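Local coordinates for protein carnitinyl-CoA dehydratase (Mycobacterium avium, PDB 3R0O) that probably catalyses the reversible dehydration of carnitinyl-CoA to crotonobetainyl-CoA, as a lyase of the enoyl-CoA hydratase/isomerase (crotonase) family, at residues E191-D195 / G196-E200; D229-G233 / A234-K238; V167-E170 / L171-G175; N37-G41 / A42-A46. All coordinates share one frame; numbering follows the deposited sequence. Where two conformers were deposited one is given.

Contact 1: residues E191-D195 / G196-E200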
loop_
_atom_site.group_PDB
_atom_site.type_symbol
_atom_site.label_atom_id
_atom_site.label_comp_id
_atom_site.label_asym_id
_atom_site.label_seq_id
_atom_site.Cartn_x
_atom_site.Cartn_y
_atom_site.Cartn_z
ATOM N N GLU A 191 14.444 -7.499 8.766
ATOM C CA GLU A 191 15.649 -8.300 8.782
ATOM C C GLU A 191 15.346 -9.691 9.297
ATOM O O GLU A 191 14.446 -9.877 10.119
ATOM C CB GLU A 191 16.721 -7.624 9.649
ATOM C CG GLU A 191 18.110 -8.185 9.406
ATOM C CD GLU A 191 19.184 -7.514 10.225
ATOM O OE1 GLU A 191 18.870 -6.683 11.116
ATOM O OE2 GLU A 191 20.359 -7.845 9.982
ATOM N N VAL A 192 16.116 -10.659 8.797
ATOM C CA VAL A 192 16.060 -12.029 9.267
ATOM C C VAL A 192 17.481 -12.347 9.737
ATOM O O VAL A 192 18.426 -12.055 9.008
ATOM C CB VAL A 192 15.612 -12.977 8.130
ATOM C CG1 VAL A 192 15.821 -14.448 8.508
ATOM C CG2 VAL A 192 14.133 -12.699 7.753
ATOM N N VAL A 193 17.626 -12.903 10.948
ATOM C CA VAL A 193 18.938 -13.174 11.577
ATOM C C VAL A 193 18.937 -14.584 12.193
ATOM O O VAL A 193 17.879 -15.179 12.323
ATOM C CB VAL A 193 19.295 -12.118 12.667
ATOM C CG1 VAL A 193 19.406 -10.703 12.056
ATOM C CG2 VAL A 193 18.306 -12.169 13.867
ATOM N N PRO A 194 20.117 -15.127 12.565
ATOM C CA PRO A 194 20.127 -16.476 13.161
ATOM C C PRO A 194 19.338 -16.578 14.482
ATOM O O PRO A 194 19.294 -15.624 15.266
ATOM C CB PRO A 194 21.619 -16.739 13.417
ATOM C CG PRO A 194 22.343 -15.916 12.350
ATOM C CD PRO A 194 21.481 -14.652 12.231
ATOM N N ASP A 195 18.726 -17.737 14.716
ATOM C CA ASP A 195 18.039 -17.984 15.971
ATOM C C ASP A 195 18.997 -17.705 17.113
ATOM O O ASP A 195 20.197 -18.044 17.042
ATOM C CB ASP A 195 17.554 -19.437 16.058
ATOM C CG ASP A 195 16.502 -19.774 15.014
ATOM O OD1 ASP A 195 15.986 -18.878 14.320
ATOM O OD2 ASP A 195 16.189 -20.956 14.862
ATOM N N GLY A 196 18.478 -17.063 18.155
ATOM C CA GLY A 196 19.305 -16.724 19.298
ATOM C C GLY A 196 19.950 -15.353 19.228
ATOM O O GLY A 196 20.537 -14.921 20.217
ATOM N N THR A 197 19.855 -14.650 18.098
ATOM C CA THR A 197 20.599 -13.378 17.973
ATOM C C THR A 197 19.714 -12.163 17.802
ATOM O O THR A 197 20.206 -11.052 17.593
ATOM C CB THR A 197 21.609 -13.370 16.801
ATOM O OG1 THR A 197 20.892 -13.317 15.554
ATOM C CG2 THR A 197 22.561 -14.608 16.850
ATOM N N VAL A 198 18.410 -12.374 17.905
ATOM C CA VAL A 198 17.434 -11.348 17.579
ATOM C C VAL A 198 17.556 -10.064 18.461
ATOM O O VAL A 198 17.406 -8.933 17.965
ATOM C CB VAL A 198 16.009 -11.990 17.529
ATOM C CG1 VAL A 198 15.253 -11.863 18.863
ATOM C CG2 VAL A 198 15.231 -11.444 16.373
ATOM N N VAL A 199 17.878 -10.235 19.743
ATOM C CA VAL A 199 17.988 -9.077 20.639
ATOM C C VAL A 199 19.189 -8.200 20.275
ATOM O O VAL A 199 19.041 -6.980 20.210
ATOM C CB VAL A 199 17.952 -9.501 22.144
ATOM C CG1 VAL A 199 18.378 -8.357 23.080
ATOM C CG2 VAL A 199 16.525 -10.020 22.502
ATOM N N GLU A 200 20.343 -8.816 20.004
ATOM C CA GLU A 200 21.487 -7.995 19.611
ATOM C C GLU A 200 21.241 -7.345 18.251
ATOM O O GLU A 200 21.587 -6.182 18.090
ATOM C CB GLU A 200 22.842 -8.736 19.689
ATOM C CG GLU A 200 23.252 -9.158 21.124
ATOM C CD GLU A 200 23.411 -7.997 22.115
ATOM O OE1 GLU A 200 23.968 -6.931 21.742
ATOM O OE2 GLU A 200 22.999 -8.169 23.290
#
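Two hydrogen bonds from Thr197 converge on the carbonyl oxygen of Pro194. The hydroxyl OG1 donates to Pro194 O at 2.8 Å, lying in the carbonyl plane on a lone pair, while the backbone N of Thr197 reaches Pro194 O at 3.0 Å, tilted 28° from that plane. With chi1 at 71°, OG1 sits between the backbone N and carbonyl carbon of its own residue, which turns the hydroxyl back over the turn. The backbone bond closes a type II beta turn running from Pro194 to Thr197. Gly196 holds the third position with a positive phi of 92°, a backbone shape that suits glycine. The turn joins strand 191-193, an outermost strand of the six-stranded mixed sheet of this crotonase-type fold, to helix 198-210. Thr197 occupies the N-cap position of that helix, but its side chain makes no capping bond, its hydroxyl being given to Pro194 instead. The apolar contact is between Val193 CG2 and Val198 CG2, 4.0 Å apart. Carbon also meets the hydroxyl oxygen in van der Waals contact, Val193 CG2 at 3.3 Å and Pro194 CD at 3.6 Å from Thr197 OG1. Both valines also pack on Ile133 of the neighbouring strand 131-135, to which Val193 is bonded through the backbone of Ala134. The carboxylate of Asp195 hydrogen-bonds through OD2 to Ser137 OG.

Contact 2: residues D229-G233 / A234-K238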
loop_
_atom_site.group_PDB
_atom_site.type_symbol
_atom_site.label_atom_id
_atom_site.label_comp_id
_atom_site.label_asym_id
_atom_site.label_seq_id
_atom_site.Cartn_x
_atom_site.Cartn_y
_atom_site.Cartn_z
ATOM N N ASP A 229 -1.919 13.913 18.967
ATOM C CA ASP A 229 -2.227 13.736 20.412
ATOM C C ASP A 229 -2.310 12.274 20.835
ATOM O O ASP A 229 -3.175 11.897 21.617
ATOM C CB ASP A 229 -3.532 14.450 20.805
ATOM C CG ASP A 229 -3.565 15.883 20.336
ATOM O OD1 ASP A 229 -2.660 16.654 20.718
ATOM O OD2 ASP A 229 -4.479 16.228 19.556
ATOM N N GLY A 230 -1.407 11.456 20.301
ATOM C CA GLY A 230 -1.358 10.032 20.615
ATOM C C GLY A 230 -2.441 9.159 20.002
ATOM O O GLY A 230 -2.608 8.007 20.408
ATOM N N ILE A 231 -3.159 9.692 19.016
ATOM C CA ILE A 231 -4.260 8.987 18.375
ATOM C C ILE A 231 -4.060 8.972 16.852
ATOM O O ILE A 231 -3.837 10.034 16.234
ATOM C CB ILE A 231 -5.623 9.692 18.680
ATOM C CG1 ILE A 231 -5.964 9.678 20.195
ATOM C CG2 ILE A 231 -6.782 9.086 17.840
ATOM C CD1 ILE A 231 -6.117 8.246 20.847
ATOM N N ILE A 232 -4.168 7.786 16.243
ATOM C CA ILE A 232 -4.190 7.689 14.795
ATOM C C ILE A 232 -5.651 7.737 14.353
ATOM O O ILE A 232 -6.373 6.723 14.413
ATOM C CB ILE A 232 -3.438 6.428 14.246
ATOM C CG1 ILE A 232 -1.959 6.476 14.626
ATOM C CG2 ILE A 232 -3.585 6.331 12.679
ATOM C CD1 ILE A 232 -1.252 5.089 14.648
ATOM N N GLY A 233 -6.075 8.913 13.909
ATOM C CA GLY A 233 -7.474 9.177 13.587
ATOM C C GLY A 233 -8.068 8.174 12.609
ATOM O O GLY A 233 -9.158 7.645 12.838
ATOM N N ALA A 234 -7.346 7.906 11.527
ATOM C CA ALA A 234 -7.802 6.991 10.491
ATOM C C ALA A 234 -7.957 5.552 10.965
ATOM O O ALA A 234 -8.703 4.793 10.352
ATOM C CB ALA A 234 -6.822 7.057 9.259
ATOM N N GLU A 235 -7.264 5.154 12.043
ATOM C CA GLU A 235 -7.440 3.791 12.575
ATOM C C GLU A 235 -8.650 3.581 13.493
ATOM O O GLU A 235 -9.154 2.465 13.601
ATOM C CB GLU A 235 -6.182 3.257 13.284
ATOM C CG GLU A 235 -5.207 2.654 12.337
ATOM C CD GLU A 235 -4.128 1.862 13.022
ATOM O OE1 GLU A 235 -3.739 2.191 14.169
ATOM O OE2 GLU A 235 -3.658 0.906 12.400
ATOM N N GLU A 236 -9.082 4.634 14.177
ATOM C CA GLU A 236 -10.173 4.525 15.131
ATOM C C GLU A 236 -11.441 3.881 14.526
ATOM O O GLU A 236 -12.054 3.034 15.175
ATOM C CB GLU A 236 -10.478 5.900 15.774
ATOM C CG GLU A 236 -9.347 6.413 16.677
ATOM C CD GLU A 236 -9.074 5.482 17.865
ATOM O OE1 GLU A 236 -9.913 5.371 18.762
ATOM O OE2 GLU A 236 -8.019 4.848 17.906
ATOM N N PRO A 237 -11.832 4.249 13.272
ATOM C CA PRO A 237 -13.002 3.530 12.745
ATOM C C PRO A 237 -12.701 2.063 12.468
ATOM O O PRO A 237 -13.610 1.225 12.502
ATOM C CB PRO A 237 -13.348 4.288 11.438
ATOM C CG PRO A 237 -12.724 5.636 11.598
ATOM C CD PRO A 237 -11.453 5.375 12.400
ATOM N N LYS A 238 -11.445 1.730 12.219
ATOM C CA LYS A 238 -11.103 0.332 12.004
ATOM C C LYS A 238 -11.224 -0.494 13.302
ATOM O O LYS A 238 -11.735 -1.626 13.291
ATOM C CB LYS A 238 -9.723 0.233 11.357
ATOM C CG LYS A 238 -9.641 1.046 10.028
ATOM C CD LYS A 238 -8.202 1.071 9.499
ATOM C CE LYS A 238 -8.069 1.771 8.152
ATOM N NZ LYS A 238 -6.716 1.493 7.621
HETATM O O HOH W 1 -5.106 5.437 17.462
#
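Ile232 and Glu235 meet where a short, weakly bonded strand about 231-232, paired antiparallel with 227-228, turns into helix 236-250 of this crotonase-family chain. Backbone bonds tighten the turn. Glu235 N donates to Ile232 O at 3.0 Å from above the carbonyl plane, 52° out of it and away from a lone pair. Glu236 N bonds to Gly233 O at 3.3 Å, also from above the plane, and adds a weak bond to Ile232 O. The aliphatic parts of two glutamates lie against the isoleucines. Ile232 and Glu235 lie side by side and point the same way, with Ile232 CG2 4.0 Å from Glu235 CG. Beyond CG the glutamate is extended (chi2 -167°), carrying its carboxylate past Ile232 CD1 to a salt bridge between OE1 and Arg158. Ile231 and Glu236 instead cross at about a right angle, Ile231 CG2 lying 3.9 Å from Glu236 CG. Further along, Lys238 forms a salt bridge with Glu161, so both charged side chains tie the start of this helix to helix 155-162. A water spans strand and helix: it accepts from Ile232 N at 2.8 Å and donates to Glu236 OE2 at 3.0 Å.

Contact 3: residues V167-E170 / L171-G175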
loop_
_atom_site.group_PDB
_atom_site.type_symbol
_atom_site.label_atom_id
_atom_site.label_comp_id
_atom_site.label_asym_id
_atom_site.label_seq_id
_atom_site.Cartn_x
_atom_site.Cartn_y
_atom_site.Cartn_z
ATOM N N VAL A 167 -1.974 -10.768 -1.159
ATOM C CA VAL A 167 -1.164 -11.655 -0.303
ATOM C C VAL A 167 -1.707 -11.568 1.138
ATOM O O VAL A 167 -1.868 -12.583 1.815
ATOM C CB VAL A 167 0.365 -11.272 -0.366
ATOM C CG1 VAL A 167 1.186 -12.091 0.599
ATOM C CG2 VAL A 167 0.938 -11.389 -1.801
ATOM N N ALA A 168 -2.005 -10.351 1.600
ATOM C CA ALA A 168 -2.618 -10.148 2.902
ATOM C C ALA A 168 -3.957 -10.903 3.037
ATOM O O ALA A 168 -4.231 -11.540 4.075
ATOM C CB ALA A 168 -2.795 -8.653 3.170
ATOM N N LEU A 169 -4.787 -10.844 2.000
ATOM C CA LEU A 169 -6.097 -11.461 2.060
ATOM C C LEU A 169 -5.947 -12.977 2.104
ATOM O O LEU A 169 -6.680 -13.640 2.835
ATOM C CB LEU A 169 -6.975 -11.025 0.881
ATOM C CG LEU A 169 -7.588 -9.641 1.116
ATOM C CD1 LEU A 169 -7.986 -9.025 -0.173
ATOM C CD2 LEU A 169 -8.784 -9.712 2.126
ATOM N N GLU A 170 -4.987 -13.527 1.348
ATOM C CA GLU A 170 -4.727 -14.965 1.435
ATOM C C GLU A 170 -4.378 -15.383 2.879
ATOM O O GLU A 170 -4.902 -16.374 3.420
ATOM C CB GLU A 170 -3.612 -15.358 0.468
ATOM C CG GLU A 170 -3.284 -16.832 0.517
ATOM C CD GLU A 170 -2.169 -17.230 -0.464
ATOM O OE1 GLU A 170 -1.920 -16.526 -1.482
ATOM O OE2 GLU A 170 -1.571 -18.284 -0.209
ATOM N N LEU A 171 -3.515 -14.592 3.507
ATOM C CA LEU A 171 -3.079 -14.879 4.848
ATOM C C LEU A 171 -4.273 -14.843 5.851
ATOM O O LEU A 171 -4.410 -15.741 6.683
ATOM C CB LEU A 171 -1.967 -13.907 5.251
ATOM C CG LEU A 171 -1.411 -14.031 6.665
ATOM C CD1 LEU A 171 0.079 -13.546 6.691
ATOM C CD2 LEU A 171 -2.279 -13.302 7.696
ATOM N N VAL A 172 -5.110 -13.811 5.747
ATOM C CA VAL A 172 -6.283 -13.627 6.615
ATOM C C VAL A 172 -7.367 -14.691 6.413
ATOM O O VAL A 172 -7.912 -15.242 7.389
ATOM C CB VAL A 172 -6.960 -12.243 6.343
ATOM C CG1 VAL A 172 -8.293 -12.163 7.046
ATOM C CG2 VAL A 172 -6.062 -11.109 6.786
ATOM N N LEU A 173 -7.704 -14.931 5.150
ATOM C CA LEU A 173 -8.814 -15.820 4.792
ATOM C C LEU A 173 -8.487 -17.323 4.963
ATOM O O LEU A 173 -9.366 -18.092 5.356
ATOM C CB LEU A 173 -9.363 -15.496 3.384
ATOM C CG LEU A 173 -9.882 -14.051 3.162
ATOM C CD1 LEU A 173 -10.338 -13.875 1.740
ATOM C CD2 LEU A 173 -11.003 -13.663 4.127
ATOM N N THR A 174 -7.237 -17.733 4.699
ATOM C CA THR A 174 -6.862 -19.142 4.871
ATOM C C THR A 174 -6.381 -19.420 6.277
ATOM O O THR A 174 -6.429 -20.567 6.725
ATOM C CB THR A 174 -5.733 -19.606 3.925
ATOM O OG1 THR A 174 -4.482 -19.003 4.326
ATOM C CG2 THR A 174 -6.076 -19.277 2.472
ATOM N N GLY A 175 -5.902 -18.387 6.964
ATOM C CA GLY A 175 -5.331 -18.549 8.305
ATOM C C GLY A 175 -4.003 -19.288 8.305
ATOM O O GLY A 175 -3.559 -19.777 9.355
#
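The last turns of helix 165-174, which lie against a second subunit of the assembly, contain the contact between Glu170 and Thr174. It is an i to i+4 pair at the C-terminal end of the helix, where Gly175 leaves helical geometry with a positive phi of 70°. Regular alpha-helical bonds lead up to it, among them Leu173 N to Leu169 O at 2.8 Å. Two donors then grip one acceptor. Thr174 N reaches Glu170 O at 3.0 Å and Thr174 OG1 reaches the same Glu170 O at 2.8 Å, the two arriving from opposite faces of the carbonyl plane. Chi1 of 71° places the threonine hydroxyl between its own backbone N and carbonyl carbon, folded back along the helix, where it also bonds to Glu176 N just beyond the helix end. Glu170 runs fully extended with CG trans to its backbone N (chi1 179°), a course that carries its carboxylate away from the helix toward the second subunit, where OE1 hydrogen-bonds to Asn190 ND2. Leu173 O accepts from Asn212 of that subunit, and Leu169 packs there on Tyr225. Ala168 and Val172 turn to helix 155-162 of their own chain, resting on Val160 and Ile159. The ends of Leu169 and Leu173 come together only loosely, CD2 and CD1 being 4.5 Å apart. The side chains of Glu170 and Thr174 meet at a slant, with Thr174 CG2 4.2 Å from Glu170 CG.

Contact 4: residues N37-G41 / A42-A46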
loop_
_atom_site.group_PDB
_atom_site.type_symbol
_atom_site.label_atom_id
_atom_site.label_comp_id
_atom_site.label_asym_id
_atom_site.label_seq_id
_atom_site.Cartn_x
_atom_site.Cartn_y
_atom_site.Cartn_z
ATOM N N ASN A 37 5.101 -17.589 26.097
ATOM C CA ASN A 37 5.041 -16.146 26.123
ATOM C C ASN A 37 3.665 -15.609 25.776
ATOM O O ASN A 37 3.541 -14.516 25.217
ATOM C CB ASN A 37 6.152 -15.551 25.251
ATOM C CG ASN A 37 7.523 -15.805 25.858
ATOM O OD1 ASN A 37 7.690 -15.654 27.048
ATOM N ND2 ASN A 37 8.484 -16.211 25.052
ATOM N N ALA A 38 2.639 -16.414 26.099
ATOM C CA ALA A 38 1.251 -15.963 25.960
ATOM C C ALA A 38 0.979 -14.786 26.909
ATOM O O ALA A 38 1.621 -14.646 27.948
ATOM C CB ALA A 38 0.255 -17.124 26.207
ATOM N N VAL A 39 0.005 -13.970 26.535
ATOM C CA VAL A 39 -0.350 -12.735 27.219
ATOM C C VAL A 39 -1.525 -12.951 28.167
ATOM O O VAL A 39 -2.630 -13.335 27.744
ATOM C CB VAL A 39 -0.706 -11.636 26.168
ATOM C CG1 VAL A 39 -1.185 -10.346 26.832
ATOM C CG2 VAL A 39 0.499 -11.357 25.248
ATOM N N ASN A 40 -1.282 -12.722 29.457
ATOM C CA ASN A 40 -2.352 -12.608 30.421
ATOM C C ASN A 40 -2.415 -11.167 30.936
ATOM O O ASN A 40 -1.767 -10.297 30.384
ATOM C CB ASN A 40 -2.158 -13.598 31.569
ATOM C CG ASN A 40 -0.784 -13.479 32.218
ATOM O OD1 ASN A 40 -0.012 -12.547 31.936
ATOM N ND2 ASN A 40 -0.474 -14.431 33.099
ATOM N N GLY A 41 -3.199 -10.910 31.982
ATOM C CA GLY A 41 -3.274 -9.551 32.564
ATOM C C GLY A 41 -1.944 -9.036 33.104
ATOM O O GLY A 41 -1.641 -7.849 33.008
ATOM N N ALA A 42 -1.155 -9.916 33.701
ATOM C CA ALA A 42 0.136 -9.511 34.259
ATOM C C ALA A 42 1.057 -8.982 33.153
ATOM O O ALA A 42 1.719 -7.956 33.338
ATOM C CB ALA A 42 0.792 -10.645 35.022
ATOM N N VAL A 43 1.062 -9.659 32.001
ATOM C CA VAL A 43 1.879 -9.204 30.873
ATOM C C VAL A 43 1.410 -7.827 30.396
ATOM O O VAL A 43 2.229 -6.916 30.284
ATOM C CB VAL A 43 1.935 -10.259 29.727
ATOM C CG1 VAL A 43 2.573 -9.672 28.418
ATOM C CG2 VAL A 43 2.706 -11.512 30.188
ATOM N N SER A 44 0.091 -7.676 30.164
ATOM C CA SER A 44 -0.468 -6.434 29.687
ATOM C C SER A 44 -0.182 -5.308 30.661
ATOM O O SER A 44 0.091 -4.196 30.236
ATOM C CB SER A 44 -1.991 -6.555 29.441
ATOM O OG SER A 44 -2.281 -7.674 28.612
ATOM N N THR A 45 -0.234 -5.591 31.960
ATOM C CA THR A 45 0.110 -4.568 32.957
ATOM C C THR A 45 1.565 -4.118 32.830
ATOM O O THR A 45 1.865 -2.911 32.797
ATOM C CB THR A 45 -0.133 -5.069 34.391
ATOM O OG1 THR A 45 -1.527 -5.289 34.551
ATOM C CG2 THR A 45 0.370 -4.048 35.455
ATOM N N ALA A 46 2.458 -5.096 32.770
ATOM C CA ALA A 46 3.876 -4.830 32.740
ATOM C C ALA A 46 4.275 -4.130 31.419
ATOM O O ALA A 46 4.952 -3.095 31.427
ATOM C CB ALA A 46 4.660 -6.138 32.969
#
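The backbone passes from an extended course at Val39 into helix 41-56, and the first full turn closes with Ser44 N on Asn40 O at 3.2 Å, nearly straight at 171°. Asn40 is the N-cap. Its OD1 accepts from Val43 N at 3.1 Å, the donor tilted 23° from the amide carbonyl plane, and so satisfies an N-H of the helix's first turn. A chi1 of 53° sets the amide group between the backbone N and carbonyl carbon, turned toward the helix start. This capped helix follows the loop after strand 25-30, a member of the main sheet of the crotonase fold. One residue on, Gly41 O takes two bonds from Thr45, from N at 2.9 Å and from OG1 at 3.0 Å, on opposite faces of its plane. Two valines, one before the cap in sequence and one after it, pack together: Val39 and Val43 cross at about a right angle, with Val39 CG1 4.1 Å from Val43 CG1. Val39 CG1 also touches Ser44 OG at 3.4 Å, a hydroxyl that is hydrogen-bonded to Leu88 O. Val39 is further bonded through its backbone to Gly76 and Asp78, and its side chain rests on Phe98 and Ala99.

In the fold
All four contacts are local, and three of them lie where chain enters a helix: contacts 1, 2 and 4 span the starts of helices 198-210, 236-250 and 41-56, whereas contact 3 ends helix 165-174. Contact 3 is buried, partly by a second subunit; contacts 1 and 4 are partly buried, and contact 2 lies at the surface. A threonine hydroxyl adds a second bond to a backbone carbonyl in contacts 1, 3 and 4, but contact 2 relies on backbone bonds, a water and salt bridges to helix 155-162, the helix on which contact 3 packs with apolar side chains. Contacts 1 and 2 lie on opposite sides of the chain's centre, their own centres about 32 Å apart.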